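Local coordinates for protein lysine/ornithine decarboxylase (Vibrio vulnificus, PDB 2PLJ) that decarboxylates lysine and ornithine to the diamines cadaverine and putrescine, using pyridoxal phosphate carried in a beta/alpha barrel, at residues A[256-260]-A[293-298]; A[85-89]-A[386-391]. One frame throughout, in Å; residues are numbered along the deposited sequence.

Contact 1 of 2, residues A[256-260]-A[293-298]; sequences FPVNY and RFICAP. With P3T ((4-{[(4-aminobutyl)amino]methyl}-5-hydroxy-6-methylpyridin-3-yl)methyl dihydrogen phosphate), chain D.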
loop_
_atom_site.group_PDB
_atom_site.type_symbol
_atom_site.label_atom_id
_atom_site.label_comp_id
_atom_site.label_asym_id
_atom_site.label_seq_id
_atom_site.Cartn_x
_atom_site.Cartn_y
_atom_site.Cartn_z
ATOM N N PHE A 256 9.049 -17.361 11.983
ATOM C CA PHE A 256 8.302 -18.549 12.389
ATOM C C PHE A 256 6.968 -18.489 11.676
ATOM O O PHE A 256 6.340 -17.423 11.613
ATOM C CB PHE A 256 8.110 -18.548 13.913
ATOM C CG PHE A 256 9.398 -18.321 14.655
ATOM C CD1 PHE A 256 10.349 -19.346 14.759
ATOM C CD2 PHE A 256 9.715 -17.042 15.138
ATOM C CE1 PHE A 256 11.571 -19.107 15.420
ATOM C CE2 PHE A 256 10.932 -16.800 15.795
ATOM C CZ PHE A 256 11.864 -17.845 15.934
ATOM N N PRO A 257 6.571 -19.618 11.073
ATOM C CA PRO A 257 5.411 -19.627 10.184
ATOM C C PRO A 257 4.076 -19.917 10.879
ATOM O O PRO A 257 4.029 -20.544 11.947
ATOM C CB PRO A 257 5.761 -20.766 9.202
ATOM C CG PRO A 257 6.433 -21.804 10.112
ATOM C CD PRO A 257 7.271 -20.923 11.088
ATOM N N VAL A 258 2.997 -19.489 10.230
ATOM C CA VAL A 258 1.640 -19.800 10.699
ATOM C C VAL A 258 0.816 -20.368 9.549
ATOM O O VAL A 258 1.183 -20.240 8.377
ATOM C CB VAL A 258 0.931 -18.546 11.264
ATOM C CG1 VAL A 258 1.728 -17.947 12.390
ATOM C CG2 VAL A 258 0.671 -17.531 10.173
ATOM N N ASN A 259 -0.301 -20.984 9.897
ATOM C CA ASN A 259 -1.188 -21.558 8.890
ATOM C C ASN A 259 -1.980 -20.480 8.205
ATOM O O ASN A 259 -2.656 -19.697 8.879
ATOM C CB ASN A 259 -2.160 -22.546 9.526
ATOM C CG ASN A 259 -1.449 -23.743 10.107
ATOM O OD1 ASN A 259 -1.555 -24.027 11.296
ATOM N ND2 ASN A 259 -0.673 -24.400 9.296
ATOM N N TYR A 260 -1.904 -20.459 6.878
ATOM C CA TYR A 260 -2.857 -19.678 6.068
ATOM C C TYR A 260 -3.804 -20.667 5.410
ATOM O O TYR A 260 -4.714 -21.164 6.058
ATOM C CB TYR A 260 -2.149 -18.769 5.055
ATOM C CG TYR A 260 -1.506 -17.604 5.761
ATOM C CD1 TYR A 260 -2.254 -16.450 6.069
ATOM C CD2 TYR A 260 -0.171 -17.673 6.175
ATOM C CE1 TYR A 260 -1.666 -15.371 6.749
ATOM C CE2 TYR A 260 0.430 -16.615 6.854
ATOM C CZ TYR A 260 -0.320 -15.464 7.154
ATOM O OH TYR A 260 0.322 -14.430 7.848
ATOM N N ARG A 293 5.037 -12.169 12.818
ATOM C CA ARG A 293 3.861 -12.815 12.246
ATOM C C ARG A 293 3.286 -13.895 13.163
ATOM O O ARG A 293 2.070 -14.024 13.297
ATOM C CB ARG A 293 4.237 -13.444 10.902
ATOM C CG ARG A 293 3.057 -14.086 10.160
ATOM C CD ARG A 293 3.550 -14.898 8.919
ATOM N NE ARG A 293 4.423 -14.136 8.014
ATOM C CZ ARG A 293 3.988 -13.413 6.971
ATOM N NH1 ARG A 293 2.675 -13.315 6.691
ATOM N NH2 ARG A 293 4.872 -12.785 6.194
ATOM N N PHE A 294 4.171 -14.699 13.777
ATOM C CA PHE A 294 3.640 -15.833 14.540
ATOM C C PHE A 294 2.729 -15.370 15.677
ATOM O O PHE A 294 1.720 -15.992 15.984
ATOM C CB PHE A 294 4.796 -16.699 15.088
ATOM C CG PHE A 294 4.311 -17.966 15.751
ATOM C CD1 PHE A 294 4.067 -19.123 14.994
ATOM C CD2 PHE A 294 4.025 -17.978 17.129
ATOM C CE1 PHE A 294 3.567 -20.282 15.599
ATOM C CE2 PHE A 294 3.548 -19.138 17.770
ATOM C CZ PHE A 294 3.317 -20.295 17.011
ATOM N N ILE A 295 3.076 -14.231 16.274
ATOM C CA ILE A 295 2.311 -13.737 17.404
ATOM C C ILE A 295 0.985 -13.081 16.987
ATOM O O ILE A 295 -0.060 -13.326 17.629
ATOM C CB ILE A 295 3.192 -12.783 18.294
ATOM C CG1 ILE A 295 4.234 -13.622 19.054
ATOM C CG2 ILE A 295 2.347 -12.027 19.349
ATOM C CD1 ILE A 295 5.303 -12.780 19.712
ATOM N N CYS A 296 1.029 -12.256 15.936
ATOM C CA CYS A 296 -0.147 -11.432 15.577
ATOM C C CYS A 296 -1.027 -12.009 14.492
ATOM O O CYS A 296 -2.218 -11.753 14.489
ATOM C CB CYS A 296 0.233 -9.988 15.210
ATOM S SG CYS A 296 1.428 -9.894 13.883
ATOM N N ALA A 297 -0.444 -12.768 13.559
ATOM C CA ALA A 297 -1.252 -13.141 12.379
ATOM C C ALA A 297 -2.620 -13.805 12.714
ATOM O O ALA A 297 -3.644 -13.412 12.150
ATOM C CB ALA A 297 -0.438 -14.002 11.368
ATOM N N PRO A 298 -2.624 -14.832 13.590
ATOM C CA PRO A 298 -3.892 -15.567 13.859
ATOM C C PRO A 298 -4.888 -14.789 14.694
ATOM O O PRO A 298 -6.052 -15.216 14.838
ATOM C CB PRO A 298 -3.411 -16.784 14.652
ATOM C CG PRO A 298 -1.928 -16.924 14.301
ATOM C CD PRO A 298 -1.468 -15.486 14.237
HETATM O OAE P3T D . 8.384 -13.144 12.434
HETATM P PAU P3T D . 8.237 -12.366 11.057
HETATM O OAF P3T D . 6.964 -11.394 11.107
HETATM O OAC P3T D . 8.222 -13.247 9.821
HETATM O OAP P3T D . 9.463 -11.329 10.851
HETATM C CAM P3T D . 9.649 -10.250 11.861
HETATM C CAS P3T D . 11.007 -9.616 11.530
HETATM C CAH P3T D . 11.983 -9.832 12.511
HETATM N NAO P3T D . 13.213 -9.345 12.340
HETATM C CAQ P3T D . 13.570 -8.683 11.245
HETATM C CAA P3T D . 15.031 -8.183 11.111
HETATM C CAR P3T D . 12.647 -8.458 10.203
HETATM O OAD P3T D . 13.038 -7.773 9.118
HETATM C CAT P3T D . 11.329 -8.947 10.335
HETATM C CAG P3T D . 10.370 -8.670 9.312
HETATM N NAN P3T D . 10.778 -8.422 8.076
HETATM C CAL P3T D . 9.915 -8.078 6.901
HETATM C CAK P3T D . 8.712 -9.022 6.742
HETATM C CAJ P3T D . 7.886 -8.463 5.541
HETATM C CAI P3T D . 6.645 -9.324 5.281
HETATM N NAB P3T D . 5.960 -8.945 4.022
HETATM O O HOH W 1 6.713 -15.436 9.597
HETATM O O HOH W 2 6.896 -15.111 13.179
#
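At the phosphate-binding end of the beta/alpha barrel, in the fold of type IV pyridoxal-phosphate decarboxylases, F256 and V258 meet R293 and F294 next to the phosphate of the bound putrescine-pyridoxal phosphate adduct P3T. Here the loop 256-260, which follows strand 249-251, runs past the short helix 293-296, which follows strand 286-289. The phosphate lies near the start of this helix, and R293 N gives its hydrogen to OAF of P3T at 2.7 Å; G255 N and G292 N bind the same ligand. The N-terminal end of the helix probably favours the phosphate charge. Two waters complete the grip: each donates to F256 O and to a phosphate oxygen. One of them accepts from F294 N as well, while the other takes a weak bond from R293 NE. The apolar middle is V258, which faces the helix and touches it with both methyls. Its CG1 lies 3.6 Å from F294 CA and also touches the F294 ring at CD1, and its CG2 rests on the methyl of A297 at 3.9 Å. The F294 ring reaches the loop because its CG is anti to the backbone N (chi1 -174°); P257 O meets its edge, in the ring plane, 3.4 Å from CD1. The F256 ring leads away from the helix, meets the ring of Y225 with the planes nearly parallel and leans on helix 267-278. R293 bends at chi3 (-52°), swinging its guanidinium toward the diamine arm, where NH2 forms a salt bridge with D334 and a hydrogen bond with S217. Its plane stands steeply to the Y260 ring, 79° apart, and R293 NH1 donates to Y260 OH at 2.8 Å, almost exactly in the guanidinium plane.

Contact 2 of 2, residues A[85-89]-A[386-391]; sequences LKPLP and GAYTSA. With P3T ((4-{[(4-aminobutyl)amino]methyl}-5-hydroxy-6-methylpyridin-3-yl)methyl dihydrogen phosphate), chain D.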
loop_
_atom_site.group_PDB
_atom_site.type_symbol
_atom_site.label_atom_id
_atom_site.label_comp_id
_atom_site.label_asym_id
_atom_site.label_seq_id
_atom_site.Cartn_x
_atom_site.Cartn_y
_atom_site.Cartn_z
ATOM N N LEU A 85 7.295 -5.164 16.117
ATOM C CA LEU A 85 6.090 -4.338 15.933
ATOM C C LEU A 85 5.663 -4.308 14.475
ATOM O O LEU A 85 4.462 -4.161 14.186
ATOM C CB LEU A 85 6.298 -2.906 16.425
ATOM C CG LEU A 85 5.914 -2.664 17.887
ATOM C CD1 LEU A 85 6.794 -3.471 18.809
ATOM C CD2 LEU A 85 5.967 -1.150 18.180
ATOM N N LYS A 86 6.627 -4.398 13.562
ATOM C CA LYS A 86 6.399 -4.173 12.084
ATOM C C LYS A 86 5.064 -4.764 11.527
ATOM O O LYS A 86 4.257 -4.058 10.877
ATOM C CB LYS A 86 7.556 -4.820 11.268
ATOM C CG LYS A 86 8.921 -4.144 11.248
ATOM C CD LYS A 86 9.906 -5.058 10.476
ATOM C CE LYS A 86 9.173 -6.187 9.677
ATOM N NZ LYS A 86 9.781 -7.567 9.626
ATOM N N PRO A 87 4.820 -6.078 11.751
ATOM C CA PRO A 87 3.596 -6.640 11.146
ATOM C C PRO A 87 2.260 -6.118 11.674
ATOM O O PRO A 87 1.241 -6.206 10.957
ATOM C CB PRO A 87 3.691 -8.132 11.462
ATOM C CG PRO A 87 4.572 -8.171 12.730
ATOM C CD PRO A 87 5.611 -7.125 12.438
ATOM N N LEU A 88 2.249 -5.638 12.919
ATOM C CA LEU A 88 1.008 -5.153 13.579
ATOM C C LEU A 88 1.446 -4.274 14.758
ATOM O O LEU A 88 1.583 -4.762 15.867
ATOM C CB LEU A 88 0.094 -6.313 14.034
ATOM C CG LEU A 88 -1.215 -5.819 14.663
ATOM C CD1 LEU A 88 -2.000 -4.890 13.670
ATOM C CD2 LEU A 88 -2.068 -7.000 15.150
ATOM N N PRO A 89 1.764 -2.998 14.471
ATOM C CA PRO A 89 2.283 -2.075 15.488
ATOM C C PRO A 89 1.148 -1.448 16.277
ATOM O O PRO A 89 0.915 -0.224 16.193
ATOM C CB PRO A 89 3.013 -1.027 14.634
ATOM C CG PRO A 89 2.175 -0.917 13.373
ATOM C CD PRO A 89 1.732 -2.367 13.126
ATOM N N GLY A 386 -3.885 -10.857 10.762
ATOM C CA GLY A 386 -3.242 -9.984 11.748
ATOM C C GLY A 386 -1.937 -9.336 11.297
ATOM O O GLY A 386 -1.585 -8.248 11.777
ATOM N N ALA A 387 -1.187 -10.018 10.431
ATOM C CA ALA A 387 0.192 -9.621 10.164
ATOM C C ALA A 387 0.342 -9.110 8.727
ATOM O O ALA A 387 -0.103 -9.791 7.795
ATOM C CB ALA A 387 1.159 -10.823 10.394
ATOM N N TYR A 388 0.971 -7.930 8.558
ATOM C CA TYR A 388 1.237 -7.348 7.214
ATOM C C TYR A 388 -0.074 -7.235 6.420
ATOM O O TYR A 388 -0.163 -7.656 5.250
ATOM C CB TYR A 388 2.314 -8.156 6.449
ATOM C CG TYR A 388 3.534 -8.451 7.303
ATOM C CD1 TYR A 388 4.425 -7.428 7.659
ATOM C CD2 TYR A 388 3.778 -9.760 7.781
ATOM C CE1 TYR A 388 5.547 -7.697 8.438
ATOM C CE2 TYR A 388 4.916 -10.055 8.576
ATOM C CZ TYR A 388 5.775 -9.003 8.927
ATOM O OH TYR A 388 6.869 -9.249 9.700
ATOM N N THR A 389 -1.080 -6.682 7.096
ATOM C CA THR A 389 -2.406 -6.444 6.488
ATOM C C THR A 389 -2.727 -4.941 6.623
ATOM O O THR A 389 -2.340 -4.142 5.751
ATOM C CB THR A 389 -3.476 -7.383 7.136
ATOM O OG1 THR A 389 -3.407 -7.245 8.581
ATOM C CG2 THR A 389 -3.215 -8.853 6.739
ATOM N N SER A 390 -3.360 -4.550 7.735
ATOM C CA SER A 390 -3.620 -3.159 8.058
ATOM C C SER A 390 -2.310 -2.355 8.134
ATOM O O SER A 390 -2.279 -1.172 7.755
ATOM C CB SER A 390 -4.355 -3.040 9.405
ATOM O OG SER A 390 -3.659 -3.713 10.430
ATOM N N ALA A 391 -1.212 -3.031 8.514
ATOM C CA ALA A 391 0.076 -2.348 8.612
ATOM C C ALA A 391 0.489 -1.743 7.255
ATOM O O ALA A 391 1.230 -0.763 7.212
ATOM C CB ALA A 391 1.182 -3.286 9.168
HETATM O OAE P3T D . 8.384 -13.144 12.434
HETATM P PAU P3T D . 8.237 -12.366 11.057
HETATM O OAF P3T D . 6.964 -11.394 11.107
HETATM O OAC P3T D . 8.222 -13.247 9.821
HETATM O OAP P3T D . 9.463 -11.329 10.851
HETATM C CAM P3T D . 9.649 -10.250 11.861
HETATM C CAS P3T D . 11.007 -9.616 11.530
HETATM C CAH P3T D . 11.983 -9.832 12.511
HETATM N NAO P3T D . 13.213 -9.345 12.340
HETATM C CAQ P3T D . 13.570 -8.683 11.245
HETATM C CAA P3T D . 15.031 -8.183 11.111
HETATM C CAR P3T D . 12.647 -8.458 10.203
HETATM O OAD P3T D . 13.038 -7.773 9.118
HETATM C CAT P3T D . 11.329 -8.947 10.335
HETATM C CAG P3T D . 10.370 -8.670 9.312
HETATM N NAN P3T D . 10.778 -8.422 8.076
HETATM C CAL P3T D . 9.915 -8.078 6.901
HETATM C CAK P3T D . 8.712 -9.022 6.742
HETATM C CAJ P3T D . 7.886 -8.463 5.541
HETATM C CAI P3T D . 6.645 -9.324 5.281
HETATM N NAB P3T D . 5.960 -8.945 4.022
HETATM O O HOH W 3 -1.121 -5.597 9.817
#
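P87 and Y388 form the apolar centre, with the proline side chain lying against one face of the tyrosine ring. P87 CB sits 3.5 Å from the centroid of the Y388 ring, a CH-pi contact, and also touches the A387 methyl. On the opposite face, CAI of the P3T diamine arm lies over the ring centre, so the phenol is sandwiched between protein and ligand. The methyl of A391 fills in beside P87, 3.4 Å from P87 O, and meets P89 CD; F396 of the second subunit packs against Y388 and A391. L88 brings CB to 3.4 Å from G386 O. At the polar edge, Y388 N donates to P87 O at 3.0 Å, in the carbonyl plane on a lone pair. A water donates to the same oxygen and accepts from T389 N and A391 N, linking P87 to the turn of the 386-391 loop. Y388 OH donates to the phosphate oxygen OAF of P3T at 2.6 Å. K86 NZ, of the family's Schiff-base lysine, is modelled 1.3 Å from P3T CAG, a bond that is doubtful as a single species. Helix 293-296 packs against P87 and L88. Segment 85-89 leads from barrel strand 79-84 into helix 91-100, and the 386-391 loop comes from the beta domain after strand 379-382.

Contact 1 lies within the barrel, whereas contact 2 joins the barrel to the beta domain; their centres are about 11 Å apart and both touch the same ligand. Both supply a donor to one phosphate oxygen of P3T, OAF: R293 N from contact 1 and Y388 OH from contact 2. They also touch directly. A probable hydrogen bond joins A297 O to G386 N at 2.9 Å, and the CB methyls of A297 and A387 pack at 3.7 Å. Beside the diamine arm, R293 NH2 approaches Y388 CD2 at 3.6 Å. Contact 1 thus holds mainly the phosphate, whereas contact 2 adds the lysine modelled at CAG and a ring against the arm.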